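Local coordinates for sigma regulatory family protein-PP2C phosphatase (Chlamydia trachomatis serovar L2, PDB 6MAB), which probably senses TCA-cycle intermediates through this periplasmic domain, the piece crystallised here, and, as a whole protein, probably acts as a phosphatase, at residues Leu39-Phe42 / Ser43-Asp47; Tyr154-Asn157 / Gly158-Ala162. All blocks are in the same frame, centred on the assembly; numbering follows the deposited sequence.

Interaction 1 (Leu39-Phe42 / Ser43-Asp47); sequences LALF and SEIFD
Over one face of the Phe42 ring sits Phe46 CD2, 3.5 Å above the plane and displaced toward the rim. The two rings meet obliquely, their planes at 46° and their centroids 5.0 Å apart, with the closest touch between Phe42 CE1 and Phe46 CD2 at 3.6 Å. Ile45 CG2 lies over one face of the Phe46 ring, also toward its rim. The side chains of Phe42 and Phe46 cross at about a right angle; Phe42 carries CG opposite the backbone N (chi1 -174°), whereas Phe46 carries it beside its own N. This i to i+4 pair sits at the C-terminal end of helix 35-45, where Phe46 is the first residue to leave helical phi/psi. Phe46 still gives its N-H to Phe42 O in a short bond, N to O 2.8 Å, while the bonds of Ile45 N to the carbonyls of Leu41 and Phe42 are weak. One turn earlier, Leu39 O is gripped twice by Ser43, by N at 2.8 Å and by OG at 3.0 Å, from opposite faces of the carbonyl plane. The hydroxyl, folded back beside its own N (chi1 -67°), reaches the oxygen from above that plane and gives its proton to a main-chain oxygen of the same helix. Leu41 and Ile45 lie side by side, their CD1 atoms 4.0 Å apart, with Leu41 toward solvent and Ile45 turning to Ile67 of helix 58-68. On the inner side, Phe42 is buried against Ile75 and Leu77 of strand 74-80, Leu146 of strand 142-151, and Met64 of helix 58-68. Phe46 also touches Ile67, so the end of helix 35-45 packs against both helix 58-68 and the five-stranded antiparallel sheet.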
# COMPACT_ATOMS: atom_id res chain seq x y z
N LEU A 39 12.26 -11.95 7.19
CA LEU A 39 13.71 -12.10 7.09
C LEU A 39 14.19 -13.23 7.99
O LEU A 39 15.04 -14.05 7.60
CB LEU A 39 14.42 -10.80 7.44
CG LEU A 39 15.96 -10.82 7.49
CD1 LEU A 39 16.53 -11.11 6.12
CD2 LEU A 39 16.53 -9.51 8.00
N ALA A 40 13.65 -13.30 9.20
CA ALA A 40 14.06 -14.34 10.13
C ALA A 40 13.72 -15.73 9.59
O ALA A 40 14.51 -16.67 9.76
CB ALA A 40 13.38 -14.13 11.48
N LEU A 41 12.55 -15.88 8.97
CA LEU A 41 12.16 -17.16 8.38
C LEU A 41 13.09 -17.52 7.24
O LEU A 41 13.63 -18.62 7.18
CB LEU A 41 10.71 -17.10 7.87
CG LEU A 41 10.19 -18.35 7.14
CD1 LEU A 41 10.27 -19.57 8.08
CD2 LEU A 41 8.75 -18.11 6.64
N PHE A 42 13.30 -16.57 6.33
CA PHE A 42 14.16 -16.80 5.19
C PHE A 42 15.56 -17.19 5.62
O PHE A 42 16.15 -18.11 5.06
CB PHE A 42 14.20 -15.55 4.31
CG PHE A 42 14.94 -15.74 3.04
CD1 PHE A 42 14.29 -16.25 1.93
CD2 PHE A 42 16.28 -15.44 2.95
CE1 PHE A 42 14.97 -16.46 0.75
CE2 PHE A 42 16.96 -15.65 1.76
CZ PHE A 42 16.29 -16.16 0.67
N SER A 43 16.10 -16.50 6.63
CA SER A 43 17.46 -16.73 7.09
C SER A 43 17.61 -18.08 7.76
O SER A 43 18.68 -18.69 7.71
CB SER A 43 17.89 -15.62 8.06
OG SER A 43 17.98 -14.39 7.38
N GLU A 44 16.54 -18.54 8.42
CA GLU A 44 16.56 -19.83 9.09
C GLU A 44 16.59 -20.96 8.07
O GLU A 44 17.08 -22.05 8.38
CB GLU A 44 15.33 -19.95 10.00
CG GLU A 44 15.28 -21.16 10.90
CD GLU A 44 14.23 -21.00 12.00
OE1 GLU A 44 14.27 -19.99 12.73
OE2 GLU A 44 13.34 -21.86 12.12
N ILE A 45 16.11 -20.69 6.86
CA ILE A 45 16.10 -21.67 5.78
C ILE A 45 17.36 -21.58 4.94
O ILE A 45 18.00 -22.60 4.67
CB ILE A 45 14.84 -21.48 4.91
CG1 ILE A 45 13.58 -21.66 5.76
CG2 ILE A 45 14.85 -22.44 3.73
CD1 ILE A 45 12.29 -21.29 5.04
N PHE A 46 17.71 -20.37 4.50
CA PHE A 46 18.88 -20.13 3.67
C PHE A 46 19.86 -19.21 4.40
O PHE A 46 19.49 -18.12 4.85
CB PHE A 46 18.46 -19.50 2.35
CG PHE A 46 17.32 -20.19 1.71
CD1 PHE A 46 17.51 -21.38 1.02
CD2 PHE A 46 16.04 -19.68 1.82
CE1 PHE A 46 16.44 -22.03 0.43
CE2 PHE A 46 14.97 -20.33 1.23
CZ PHE A 46 15.17 -21.50 0.54
N ASP A 47 21.13 -19.63 4.49
CA ASP A 47 22.11 -18.92 5.30
C ASP A 47 22.58 -17.64 4.62
O ASP A 47 23.13 -17.69 3.51
CB ASP A 47 23.31 -19.83 5.58
CG ASP A 47 24.40 -19.12 6.37
OD1 ASP A 47 24.06 -18.46 7.38
OD2 ASP A 47 25.58 -19.21 5.97

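Interaction 2 (Tyr154-Asn157 / Gly158-Ala162); sequences YLLN and GLLAA
Leu160 folds back over the carbonyl of Leu156 near the end of helix 153-160, a short alpha-helix that follows strand 142-151 of one antiparallel sheet and leads to strand 169-174 of the other. Two such sheet modules alongside the long N-terminal helix 2-31 are consistent with a tandem PAS-like, double Cache-type sensor domain. The CB of Leu160 lies 3.2 Å from Leu156 O; CG then rises to 3.8 Å, and of the two branches CD1 bends back to 3.6 Å from the same oxygen while CD2 stays at 4.1 Å. At the tip, CD1 also meets Leu156 CD2 at 4.3 Å, a loose apolar touch between residues four apart. The backbone beneath matches this spacing: Leu160 N donates to Leu156 O at 2.8 Å, so the oxygen accepts the amide N-H and is flanked by the side chain. Leu159 meets Leu155 O differently, through CG at 3.4 Å. The flanks of the helix face different elements. Leu156 and Leu160 both touch Gln181 of strand 179-182, and they reach Ile172 and Thr170, respectively, on strand 169-174, while Leu155 and Leu159 pack on helix 2-31. Lys24 NZ and Thr183 OG1 bond the late carbonyls of Leu159 and Leu160. On the side of Gly158, a water donates to Tyr154 O at 2.7 Å and weakly accepts from Gly158 N.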
# COMPACT_ATOMS: atom_id res chain seq x y z
N TYR A 154 -6.56 -10.98 1.04
CA TYR A 154 -6.99 -11.60 2.30
C TYR A 154 -7.19 -10.58 3.41
O TYR A 154 -7.91 -10.86 4.39
CB TYR A 154 -5.98 -12.67 2.73
CG TYR A 154 -4.70 -12.10 3.30
CD1 TYR A 154 -3.71 -11.59 2.48
CD2 TYR A 154 -4.49 -12.08 4.67
CE1 TYR A 154 -2.53 -11.07 3.02
CE2 TYR A 154 -3.33 -11.58 5.22
CZ TYR A 154 -2.35 -11.08 4.39
OH TYR A 154 -1.19 -10.56 4.94
N LEU A 155 -6.61 -9.39 3.28
CA LEU A 155 -6.85 -8.27 4.19
C LEU A 155 -7.88 -7.31 3.67
O LEU A 155 -8.86 -6.99 4.34
CB LEU A 155 -5.56 -7.50 4.43
CG LEU A 155 -4.49 -8.20 5.23
CD1 LEU A 155 -3.17 -7.50 4.97
CD2 LEU A 155 -4.87 -8.17 6.72
N LEU A 156 -7.68 -6.83 2.44
CA LEU A 156 -8.54 -5.76 1.95
C LEU A 156 -9.96 -6.21 1.64
O LEU A 156 -10.89 -5.40 1.78
CB LEU A 156 -7.91 -5.12 0.71
CG LEU A 156 -6.60 -4.40 1.00
CD1 LEU A 156 -6.18 -3.58 -0.22
CD2 LEU A 156 -6.66 -3.50 2.24
N ASN A 157 -10.18 -7.46 1.19
CA ASN A 157 -11.56 -7.88 0.94
C ASN A 157 -12.41 -7.68 2.18
O ASN A 157 -13.52 -7.15 2.09
CB ASN A 157 -11.62 -9.34 0.49
CG ASN A 157 -11.08 -9.54 -0.91
OD1 ASN A 157 -10.70 -8.57 -1.58
ND2 ASN A 157 -10.97 -10.79 -1.34
N GLY A 158 -11.90 -8.09 3.34
CA GLY A 158 -12.67 -7.92 4.56
C GLY A 158 -12.73 -6.48 5.04
O GLY A 158 -13.78 -6.03 5.52
N LEU A 159 -11.62 -5.76 4.96
CA LEU A 159 -11.60 -4.38 5.44
C LEU A 159 -12.41 -3.44 4.56
O LEU A 159 -12.91 -2.41 5.04
CB LEU A 159 -10.17 -3.88 5.55
CG LEU A 159 -9.31 -4.51 6.66
CD1 LEU A 159 -7.89 -3.98 6.57
CD2 LEU A 159 -9.88 -4.21 8.03
N LEU A 160 -12.56 -3.76 3.27
CA LEU A 160 -13.36 -2.93 2.38
C LEU A 160 -14.81 -3.40 2.27
O LEU A 160 -15.63 -2.71 1.64
CB LEU A 160 -12.70 -2.89 0.99
CG LEU A 160 -11.63 -1.82 0.79
CD1 LEU A 160 -10.62 -1.85 1.88
CD2 LEU A 160 -10.95 -2.00 -0.59
N ALA A 161 -15.15 -4.54 2.85
CA ALA A 161 -16.53 -4.99 2.83
C ALA A 161 -17.42 -4.01 3.59
O ALA A 161 -17.02 -3.43 4.60
CB ALA A 161 -16.64 -6.39 3.44
N ALA A 162 -18.65 -3.84 3.10
CA ALA A 162 -19.63 -2.93 3.70
C ALA A 162 -21.02 -3.52 3.47
O ALA A 162 -21.83 -3.04 2.68
CB ALA A 162 -19.52 -1.52 3.11
O HOH W 1 -10.59 -10.53 4.21

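How the interactions relate
Both interactions are local, made between neighbouring turns at the C-terminal end of a short helix, yet they belong to different parts of the fold and lie about 30 Å apart between centres, with no touch. Interaction 1 is a surface contact far from the centre of the chain, with one buried aromatic facing the sheet that contains strands 74-80 and 142-151. Interaction 2 lies nearer the middle, partly buried against helix 2-31 and the other sheet. Their chemistry follows: an aromatic pair and a serine hydroxyl turned onto the backbone in 39-47, against leucines and a bridging water in 154-162. Strand 142-151, touched by interaction 1, runs on toward the helix of interaction 2.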